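Local coordinates for putative isomerase (PDB 2OQH), which probably catalyses the dehydration of D-glucarate to 5-dehydro-4-deoxy-D-glucarate, as a member of the mandelate racemase/muconate lactonizing enzyme family of the enolase superfamily, at residues D9-N14 with V35-T40; N14-N19 with R363-V368; P129-I134 with S320-S325. All coordinates share one frame; numbering follows the deposited sequence.

Contact 1 (D9-N14 with V35-T40); sequences DVWVVN and VVRVRT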
loop_
_atom_site.group_PDB
_atom_site.type_symbol
_atom_site.label_atom_id
_atom_site.label_comp_id
_atom_site.label_asym_id
_atom_site.label_seq_id
_atom_site.Cartn_x
_atom_site.Cartn_y
_atom_site.Cartn_z
ATOM N N ASP A 9 -4.489 -18.689 14.004
ATOM C CA ASP A 9 -5.147 -17.838 14.991
ATOM C C ASP A 9 -5.262 -16.400 14.513
ATOM O O ASP A 9 -4.335 -15.857 13.901
ATOM C CB ASP A 9 -4.381 -17.906 16.306
ATOM C CG ASP A 9 -4.437 -19.284 16.925
ATOM O OD1 ASP A 9 -5.561 -19.727 17.250
ATOM O OD2 ASP A 9 -3.377 -19.924 17.072
ATOM N N VAL A 10 -6.399 -15.782 14.807
ATOM C CA VAL A 10 -6.650 -14.422 14.358
ATOM C C VAL A 10 -6.994 -13.464 15.489
ATOM O O VAL A 10 -7.801 -13.781 16.363
ATOM C CB VAL A 10 -7.810 -14.401 13.335
ATOM C CG1 VAL A 10 -7.840 -13.069 12.605
ATOM C CG2 VAL A 10 -7.661 -15.560 12.355
ATOM N N TRP A 11 -6.365 -12.292 15.466
ATOM C CA TRP A 11 -6.608 -11.256 16.467
ATOM C C TRP A 11 -6.955 -9.976 15.730
ATOM O O TRP A 11 -6.477 -9.748 14.625
ATOM C CB TRP A 11 -5.351 -10.965 17.293
ATOM C CG TRP A 11 -4.886 -12.053 18.220
ATOM C CD1 TRP A 11 -5.228 -12.217 19.535
ATOM C CD2 TRP A 11 -3.941 -13.088 17.915
ATOM N NE1 TRP A 11 -4.543 -13.289 20.067
ATOM C CE2 TRP A 11 -3.748 -13.841 19.093
ATOM C CE3 TRP A 11 -3.235 -13.451 16.759
ATOM C CZ2 TRP A 11 -2.874 -14.938 19.149
ATOM C CZ3 TRP A 11 -2.364 -14.547 16.816
ATOM C CH2 TRP A 11 -2.195 -15.272 18.001
ATOM N N VAL A 12 -7.795 -9.152 16.340
ATOM C CA VAL A 12 -8.138 -7.854 15.773
ATOM C C VAL A 12 -7.579 -6.896 16.815
ATOM O O VAL A 12 -7.824 -7.060 18.009
ATOM C CB VAL A 12 -9.662 -7.641 15.635
ATOM C CG1 VAL A 12 -9.943 -6.215 15.171
ATOM C CG2 VAL A 12 -10.229 -8.615 14.616
ATOM N N VAL A 13 -6.807 -5.912 16.376
ATOM C CA VAL A 13 -6.197 -4.980 17.309
ATOM C C VAL A 13 -6.353 -3.517 16.907
ATOM O O VAL A 13 -6.558 -3.200 15.731
ATOM C CB VAL A 13 -4.696 -5.283 17.458
ATOM C CG1 VAL A 13 -4.493 -6.721 17.908
ATOM C CG2 VAL A 13 -3.994 -5.056 16.126
ATOM N N ASN A 14 -6.256 -2.638 17.905
ATOM C CA ASN A 14 -6.355 -1.192 17.710
ATOM C C ASN A 14 -5.018 -0.613 18.149
ATOM O O ASN A 14 -4.602 -0.822 19.288
ATOM C CB ASN A 14 -7.439 -0.580 18.605
ATOM C CG ASN A 14 -8.849 -0.898 18.146
ATOM O OD1 ASN A 14 -9.057 -1.572 17.135
ATOM N ND2 ASN A 14 -9.837 -0.406 18.900
ATOM N N VAL A 35 -4.533 -9.368 12.709
ATOM C CA VAL A 35 -3.256 -10.079 12.713
ATOM C C VAL A 35 -3.498 -11.582 12.703
ATOM O O VAL A 35 -4.385 -12.083 13.397
ATOM C CB VAL A 35 -2.415 -9.728 13.955
ATOM C CG1 VAL A 35 -1.058 -10.401 13.864
ATOM C CG2 VAL A 35 -2.254 -8.220 14.063
ATOM N N VAL A 36 -2.703 -12.299 11.919
ATOM C CA VAL A 36 -2.855 -13.746 11.805
ATOM C C VAL A 36 -1.546 -14.466 12.097
ATOM O O VAL A 36 -0.474 -13.959 11.768
ATOM C CB VAL A 36 -3.316 -14.129 10.376
ATOM C CG1 VAL A 36 -3.390 -15.645 10.229
ATOM C CG2 VAL A 36 -4.664 -13.481 10.076
ATOM N N ARG A 37 -1.634 -15.627 12.748
ATOM C CA ARG A 37 -0.451 -16.430 13.042
ATOM C C ARG A 37 -0.662 -17.837 12.504
ATOM O O ARG A 37 -1.665 -18.487 12.808
ATOM C CB ARG A 37 -0.172 -16.530 14.552
ATOM C CG ARG A 37 1.017 -17.466 14.885
ATOM C CD ARG A 37 1.239 -17.647 16.399
ATOM N NE ARG A 37 0.091 -18.283 17.032
ATOM C CZ ARG A 37 -0.189 -18.227 18.331
ATOM N NH1 ARG A 37 0.601 -17.562 19.164
ATOM N NH2 ARG A 37 -1.281 -18.818 18.792
ATOM N N VAL A 38 0.283 -18.306 11.702
ATOM C CA VAL A 38 0.188 -19.650 11.163
ATOM C C VAL A 38 1.207 -20.525 11.882
ATOM O O VAL A 38 2.408 -20.276 11.811
ATOM C CB VAL A 38 0.453 -19.662 9.641
ATOM C CG1 VAL A 38 0.517 -21.096 9.132
ATOM C CG2 VAL A 38 -0.648 -18.897 8.926
ATOM N N ARG A 39 0.717 -21.545 12.581
ATOM C CA ARG A 39 1.588 -22.457 13.323
ATOM C C ARG A 39 1.813 -23.776 12.582
ATOM O O ARG A 39 0.872 -24.376 12.071
ATOM C CB ARG A 39 0.981 -22.737 14.695
ATOM C CG ARG A 39 1.788 -23.703 15.540
ATOM C CD ARG A 39 0.981 -24.158 16.746
ATOM N NE ARG A 39 0.571 -23.038 17.598
ATOM C CZ ARG A 39 1.421 -22.212 18.207
ATOM N NH1 ARG A 39 2.728 -22.375 18.047
ATOM N NH2 ARG A 39 0.969 -21.250 19.008
ATOM N N THR A 40 3.062 -24.228 12.526
ATOM C CA THR A 40 3.388 -25.476 11.835
ATOM C C THR A 40 3.930 -26.549 12.784
ATOM O O THR A 40 4.594 -26.232 13.773
ATOM C CB THR A 40 4.439 -25.238 10.730
ATOM O OG1 THR A 40 5.702 -24.923 11.326
ATOM C CG2 THR A 40 4.009 -24.079 9.824
HETATM O O HOH W 1 -1.650 -20.161 15.369
#
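Asp9 and Arg37 face each other as a hydrogen-bonded antiparallel pair, joined by main-chain bonds in both directions and again by a salt bridge, Asp9 OD2 to Arg37 NH2 at 2.9 Å. NH2 reaches OD2 from above the carboxylate plane, while OD2 lies close to the guanidinium plane. Two positions along, Trp11 and Val35 form another hydrogen-bonded pair, with Val35 N to Trp11 O at 2.8 Å. Between these lies the non-hydrogen-bonded pair Val10 and Val36, where the CA of Val36 comes within 3.3 Å of Asp9 O in a CA-H...O contact.

The tight packing is on the face that carries Trp11 and Arg37. CG of Trp11 is turned away from its carbonyl carbon (chi1 -68°), which lets the six-membered ring extend toward Arg37. There CH2 of Trp11 sits 3.6 Å above the centre of the Arg37 guanidinium, so a ring edge meets a flat charged face, the two planes 86° apart. Farther down the same side chain, CB of Arg37 meets CZ3 of Trp11 at 3.7 Å in the indole plane. Arginine suits this place because its aliphatic root lies against the ring edge while its flat end still reaches an acid. On the opposite face of the guanidinium lies Arg39 NH2, and the carboxylate of Asp9 would probably temper the charge gathered there.

The Asp9 end is the more watery: a water accepts from Arg37 NE and donates to Arg37 O. The other face of the sheet is looser, CG1 of Val10 and CG2 of Val36 touching lightly at 4.1 Å, branched residues well suited to strands. Helix 54-63 covers that valine face through Ala57 and Val60, Leu362 of helix 359-368 packs on Trp11, and strand 45-51 continues the sheet beyond 31-40.

Contact 2 (N14-N19 with R363-V368); sequences NLPLVN and RHYAGV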
loop_
_atom_site.group_PDB
_atom_site.type_symbol
_atom_site.label_atom_id
_atom_site.label_comp_id
_atom_site.label_asym_id
_atom_site.label_seq_id
_atom_site.Cartn_x
_atom_site.Cartn_y
_atom_site.Cartn_z
ATOM N N ASN A 14 -6.256 -2.638 17.905
ATOM C CA ASN A 14 -6.355 -1.192 17.710
ATOM C C ASN A 14 -5.018 -0.613 18.149
ATOM O O ASN A 14 -4.602 -0.822 19.288
ATOM C CB ASN A 14 -7.439 -0.580 18.605
ATOM C CG ASN A 14 -8.849 -0.898 18.146
ATOM O OD1 ASN A 14 -9.057 -1.572 17.135
ATOM N ND2 ASN A 14 -9.837 -0.406 18.900
ATOM N N LEU A 15 -4.331 0.093 17.262
ATOM C CA LEU A 15 -3.061 0.697 17.639
ATOM C C LEU A 15 -3.151 2.190 17.439
ATOM O O LEU A 15 -3.827 2.666 16.519
ATOM C CB LEU A 15 -1.895 0.127 16.825
ATOM C CG LEU A 15 -1.426 -1.259 17.270
ATOM C CD1 LEU A 15 -2.443 -2.297 16.838
ATOM C CD2 LEU A 15 -0.079 -1.573 16.655
ATOM N N PRO A 16 -2.482 2.960 18.313
ATOM C CA PRO A 16 -2.493 4.419 18.227
ATOM C C PRO A 16 -1.685 4.929 17.037
ATOM O O PRO A 16 -0.769 4.256 16.558
ATOM C CB PRO A 16 -1.877 4.833 19.559
ATOM C CG PRO A 16 -0.831 3.774 19.760
ATOM C CD PRO A 16 -1.602 2.508 19.410
ATOM N N LEU A 17 -2.041 6.120 16.565
ATOM C CA LEU A 17 -1.338 6.747 15.458
ATOM C C LEU A 17 -0.984 8.165 15.870
ATOM O O LEU A 17 -1.748 8.825 16.575
ATOM C CB LEU A 17 -2.213 6.782 14.212
ATOM C CG LEU A 17 -2.560 5.434 13.590
ATOM C CD1 LEU A 17 -3.601 5.648 12.502
ATOM C CD2 LEU A 17 -1.303 4.781 13.030
ATOM N N VAL A 18 0.181 8.624 15.432
ATOM C CA VAL A 18 0.645 9.962 15.752
ATOM C C VAL A 18 1.334 10.590 14.555
ATOM O O VAL A 18 2.149 9.944 13.879
ATOM C CB VAL A 18 1.645 9.945 16.928
ATOM C CG1 VAL A 18 2.207 11.346 17.160
ATOM C CG2 VAL A 18 0.954 9.438 18.184
ATOM N N ASN A 19 1.005 11.850 14.295
ATOM C CA ASN A 19 1.607 12.579 13.191
ATOM C C ASN A 19 2.801 13.362 13.724
ATOM O O ASN A 19 2.638 14.339 14.452
ATOM C CB ASN A 19 0.593 13.534 12.566
ATOM C CG ASN A 19 1.207 14.409 11.486
ATOM O OD1 ASN A 19 2.062 13.958 10.710
ATOM N ND2 ASN A 19 0.764 15.659 11.415
ATOM N N ARG A 363 -1.846 -9.263 22.609
ATOM C CA ARG A 363 -2.970 -9.564 23.476
ATOM C C ARG A 363 -3.513 -8.257 24.056
ATOM O O ARG A 363 -4.722 -8.077 24.172
ATOM C CB ARG A 363 -2.533 -10.517 24.592
ATOM C CG ARG A 363 -3.671 -11.332 25.177
ATOM C CD ARG A 363 -3.175 -12.310 26.237
ATOM N NE ARG A 363 -2.368 -11.637 27.254
ATOM C CZ ARG A 363 -1.038 -11.613 27.261
ATOM N NH1 ARG A 363 -0.355 -12.239 26.305
ATOM N NH2 ARG A 363 -0.393 -10.939 28.209
ATOM N N HIS A 364 -2.617 -7.338 24.402
ATOM C CA HIS A 364 -3.026 -6.048 24.960
ATOM C C HIS A 364 -3.905 -5.245 23.997
ATOM O O HIS A 364 -4.998 -4.797 24.354
ATOM C CB HIS A 364 -1.784 -5.227 25.332
ATOM C CG HIS A 364 -2.083 -3.813 25.739
ATOM N ND1 HIS A 364 -2.776 -3.494 26.889
ATOM C CD2 HIS A 364 -1.775 -2.634 25.148
ATOM C CE1 HIS A 364 -2.882 -2.180 26.987
ATOM N NE2 HIS A 364 -2.282 -1.634 25.942
ATOM N N TYR A 365 -3.432 -5.071 22.768
ATOM C CA TYR A 365 -4.179 -4.296 21.790
ATOM C C TYR A 365 -5.418 -4.971 21.239
ATOM O O TYR A 365 -6.233 -4.320 20.584
ATOM C CB TYR A 365 -3.245 -3.860 20.668
ATOM C CG TYR A 365 -2.277 -2.814 21.168
ATOM C CD1 TYR A 365 -2.730 -1.553 21.546
ATOM C CD2 TYR A 365 -0.923 -3.100 21.325
ATOM C CE1 TYR A 365 -1.865 -0.599 22.074
ATOM C CE2 TYR A 365 -0.041 -2.147 21.855
ATOM C CZ TYR A 365 -0.526 -0.898 22.230
ATOM O OH TYR A 365 0.319 0.046 22.782
ATOM N N ALA A 366 -5.567 -6.266 21.501
ATOM C CA ALA A 366 -6.756 -6.972 21.053
ATOM C C ALA A 366 -7.838 -6.635 22.068
ATOM O O ALA A 366 -9.022 -6.618 21.741
ATOM C CB ALA A 366 -6.517 -8.474 21.023
ATOM N N GLY A 367 -7.411 -6.361 23.301
ATOM C CA GLY A 367 -8.343 -6.016 24.362
ATOM C C GLY A 367 -8.837 -4.593 24.200
ATOM O O GLY A 367 -9.961 -4.258 24.590
ATOM N N VAL A 368 -7.988 -3.753 23.619
ATOM C CA VAL A 368 -8.336 -2.368 23.377
ATOM C C VAL A 368 -9.442 -2.353 22.336
ATOM O O VAL A 368 -10.413 -1.603 22.459
ATOM C CB VAL A 368 -7.141 -1.589 22.844
ATOM C CG1 VAL A 368 -7.496 -0.113 22.744
ATOM C CG2 VAL A 368 -5.944 -1.805 23.758
#
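Tyr365 O takes a hydrogen bond from Asn14 N at 3.2 Å, the one hydrogen bond between these two segments. It fastens the C-terminal helix 359-368 to the end of strand 5-15, an outermost strand of the antiparallel sheet in the N-terminal capping domain of the enolase fold. An edge strand still has N-H groups to offer outward, and a carbonyl in the last turn of a helix lacks its usual partner four residues on within that helix, which makes the two natural mates. The fit is imperfect: the donor stands 36° out of the carbonyl plane of Tyr365.

Tyrosine serves here both as a flat apolar plate and as a polar tip. CG of Tyr365 stands anti to its carbonyl carbon (chi1 -70°), and the ring lies across the strand end, where CG of Leu15 approaches one face toward the rim, 4.3 Å above the plane. The neighbouring His364 places CD2 over the centre of the opposite face. Leu15 also brings CD1 to CB of Tyr365 at 4.2 Å, so its branched end meets both the ring and the root of the side chain. The Tyr365 hydroxyl goes past both segments to a hydrogen bond with Asp332.

At the margin the packing is thinner. Pro16, which has no N-H to continue a strand, crosses the tyrosine at about a right angle and brings CD to CE1 of Tyr365 at 4.1 Å. Val368 grazes Asn14 one helical turn nearer the chain end, CG1 to CB at 4.2 Å. Closest of all is the carbonyl that precedes Leu15: Asn14 O lies 3.0 Å from CD1 of Tyr365.

Contact 3 (P129-I134 with S320-S325); sequences PITALI and SRAIDS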
loop_
_atom_site.group_PDB
_atom_site.type_symbol
_atom_site.label_atom_id
_atom_site.label_comp_id
_atom_site.label_asym_id
_atom_site.label_seq_id
_atom_site.Cartn_x
_atom_site.Cartn_y
_atom_site.Cartn_z
ATOM N N PRO A 129 12.435 4.470 -0.470
ATOM C CA PRO A 129 11.927 5.827 -0.249
ATOM C C PRO A 129 10.405 5.839 -0.068
ATOM O O PRO A 129 9.690 5.048 -0.697
ATOM C CB PRO A 129 12.348 6.564 -1.519
ATOM C CG PRO A 129 13.535 5.792 -2.004
ATOM C CD PRO A 129 13.109 4.373 -1.776
ATOM N N ILE A 130 9.908 6.723 0.792
ATOM C CA ILE A 130 8.467 6.816 0.996
ATOM C C ILE A 130 7.972 8.226 0.710
ATOM O O ILE A 130 8.762 9.153 0.570
ATOM C CB ILE A 130 8.047 6.387 2.423
ATOM C CG1 ILE A 130 8.660 7.319 3.469
ATOM C CG2 ILE A 130 8.475 4.950 2.662
ATOM C CD1 ILE A 130 8.138 7.074 4.859
ATOM N N THR A 131 6.656 8.367 0.626
ATOM C CA THR A 131 6.011 9.634 0.304
ATOM C C THR A 131 5.323 10.310 1.486
ATOM O O THR A 131 4.778 9.647 2.369
ATOM C CB THR A 131 4.951 9.407 -0.783
ATOM O OG1 THR A 131 5.538 8.661 -1.857
ATOM C CG2 THR A 131 4.410 10.731 -1.303
ATOM N N ALA A 132 5.337 11.640 1.480
ATOM C CA ALA A 132 4.698 12.424 2.528
ATOM C C ALA A 132 3.319 12.859 2.048
ATOM O O ALA A 132 3.195 13.462 0.985
ATOM C CB ALA A 132 5.547 13.654 2.847
ATOM N N LEU A 133 2.284 12.553 2.822
ATOM C CA LEU A 133 0.931 12.941 2.441
ATOM C C LEU A 133 0.498 14.228 3.118
ATOM O O LEU A 133 0.649 14.379 4.333
ATOM C CB LEU A 133 -0.081 11.850 2.814
ATOM C CG LEU A 133 -1.561 12.254 2.653
ATOM C CD1 LEU A 133 -1.923 12.383 1.172
ATOM C CD2 LEU A 133 -2.455 11.218 3.316
ATOM N N ILE A 134 -0.036 15.162 2.340
ATOM C CA ILE A 134 -0.533 16.397 2.929
ATOM C C ILE A 134 -2.010 16.541 2.581
ATOM O O ILE A 134 -2.418 16.309 1.440
ATOM C CB ILE A 134 0.231 17.647 2.430
ATOM C CG1 ILE A 134 0.157 17.748 0.909
ATOM C CG2 ILE A 134 1.673 17.596 2.891
ATOM C CD1 ILE A 134 0.773 19.041 0.372
ATOM N N SER A 320 10.724 1.359 -8.463
ATOM C CA SER A 320 11.815 2.298 -8.248
ATOM C C SER A 320 11.396 3.682 -7.765
ATOM O O SER A 320 12.221 4.593 -7.702
ATOM C CB SER A 320 12.588 2.462 -9.546
ATOM O OG SER A 320 11.730 2.963 -10.559
ATOM N N ARG A 321 10.128 3.839 -7.421
ATOM C CA ARG A 321 9.616 5.131 -6.978
ATOM C C ARG A 321 9.464 5.196 -5.468
ATOM O O ARG A 321 9.557 4.180 -4.782
ATOM C CB ARG A 321 8.247 5.381 -7.615
ATOM C CG ARG A 321 8.258 5.401 -9.138
ATOM C CD ARG A 321 6.880 5.052 -9.687
ATOM N NE ARG A 321 6.833 5.084 -11.152
ATOM C CZ ARG A 321 6.420 6.123 -11.871
ATOM N NH1 ARG A 321 6.013 7.233 -11.265
ATOM N NH2 ARG A 321 6.406 6.049 -13.199
ATOM N N ALA A 322 9.239 6.399 -4.949
ATOM C CA ALA A 322 9.025 6.549 -3.519
ATOM C C ALA A 322 7.605 6.038 -3.316
ATOM O O ALA A 322 6.666 6.611 -3.852
ATOM C CB ALA A 322 9.121 8.012 -3.115
ATOM N N ILE A 323 7.448 4.960 -2.555
ATOM C CA ILE A 323 6.123 4.381 -2.332
ATOM C C ILE A 323 5.273 5.177 -1.361
ATOM O O ILE A 323 5.783 6.024 -0.631
ATOM C CB ILE A 323 6.216 2.943 -1.768
ATOM C CG1 ILE A 323 6.793 2.985 -0.350
ATOM C CG2 ILE A 323 7.081 2.072 -2.677
ATOM C CD1 ILE A 323 6.752 1.644 0.389
ATOM N N ASP A 324 3.970 4.903 -1.375
ATOM C CA ASP A 324 3.036 5.539 -0.455
ATOM C C ASP A 324 3.150 4.719 0.815
ATOM O O ASP A 324 3.171 3.491 0.764
ATOM C CB ASP A 324 1.595 5.460 -0.969
ATOM C CG ASP A 324 1.261 6.563 -1.958
ATOM O OD1 ASP A 324 2.091 7.483 -2.132
ATOM O OD2 ASP A 324 0.158 6.517 -2.550
ATOM N N SER A 325 3.246 5.381 1.955
ATOM C CA SER A 325 3.364 4.652 3.206
ATOM C C SER A 325 2.992 5.532 4.368
ATOM O O SER A 325 3.569 6.598 4.555
ATOM C CB SER A 325 4.791 4.136 3.403
ATOM O OG SER A 325 4.943 3.556 4.694
#
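Ile130 and Ile323 are a parallel pair that brings strand 127-134 against strand 323-324, the first and last strands of the barrel, so this is where the modified TIM barrel, (beta/alpha)7beta, of this family closes on itself.

Main-chain bonds come first. Ile323 N donates to Pro129 O at 2.9 Å, a bent bond of 138° at the hydrogen; proline suits the accepting place because only its carbonyl is needed. Thr131 N in turn reaches Ile323 O, but at an N-H...O angle of 123° this bond is weak. A CA-H...O contact reaches the same oxygen, CA of Ile130 to Ile323 O at 3.2 Å.

A side-chain bond adds a second donor to that carbonyl. A chi1 of -50° swings OG1 of Thr131 to the N-H side of its own backbone, and from there it donates to Ile323 O at 2.9 Å, well above the carbonyl plane. One buried oxygen is thus approached by an N-H, a hydroxyl and a CA-H. A valine here would keep the bulk and branching, but Ile323 O would probably be left with only the weak main-chain N-H of this position as a conventional donor from the strand.

Apolar contacts fill in round these bonds. CB of Pro129 meets CB of Ala322 at 3.9 Å, where a small residue lets the chains come close. CG2 of Ile130 touches CG1 of Ile323 at 4.0 Å and CB of Ser325 at 3.8 Å, a compact buried patch.

Outside the pair, Arg195 and Asn295 hydrogen-bond to Ala322 O, and Arg321 forms a salt bridge with Glu220. The closing seam therefore does not rely on regular sheet bonding alone: a threonine hydroxyl and polar side chains from other barrel strands supply donors to its carbonyls, with CA-H...O contacts as a minor addition.

From the N terminus, contact 1 closes first, pairing 9-14 with 35-40 as neighbouring strands of the N-terminal sheet. Before that loop is complete, contact 2 opens at 14-19, sharing Asn14, and it closes only at 363-368, near the end of the chain; the two therefore cross, and they touch where Val13 packs on Tyr365 and Ala366, and Trp11 on Ala366. Contact 3 follows contact 1 in series and is nested inside the long loop of contact 2, its centre about 24 Å from that of contact 2. It seals the barrel, while contact 2 brings the terminal helix that follows the barrel back onto the capping domain.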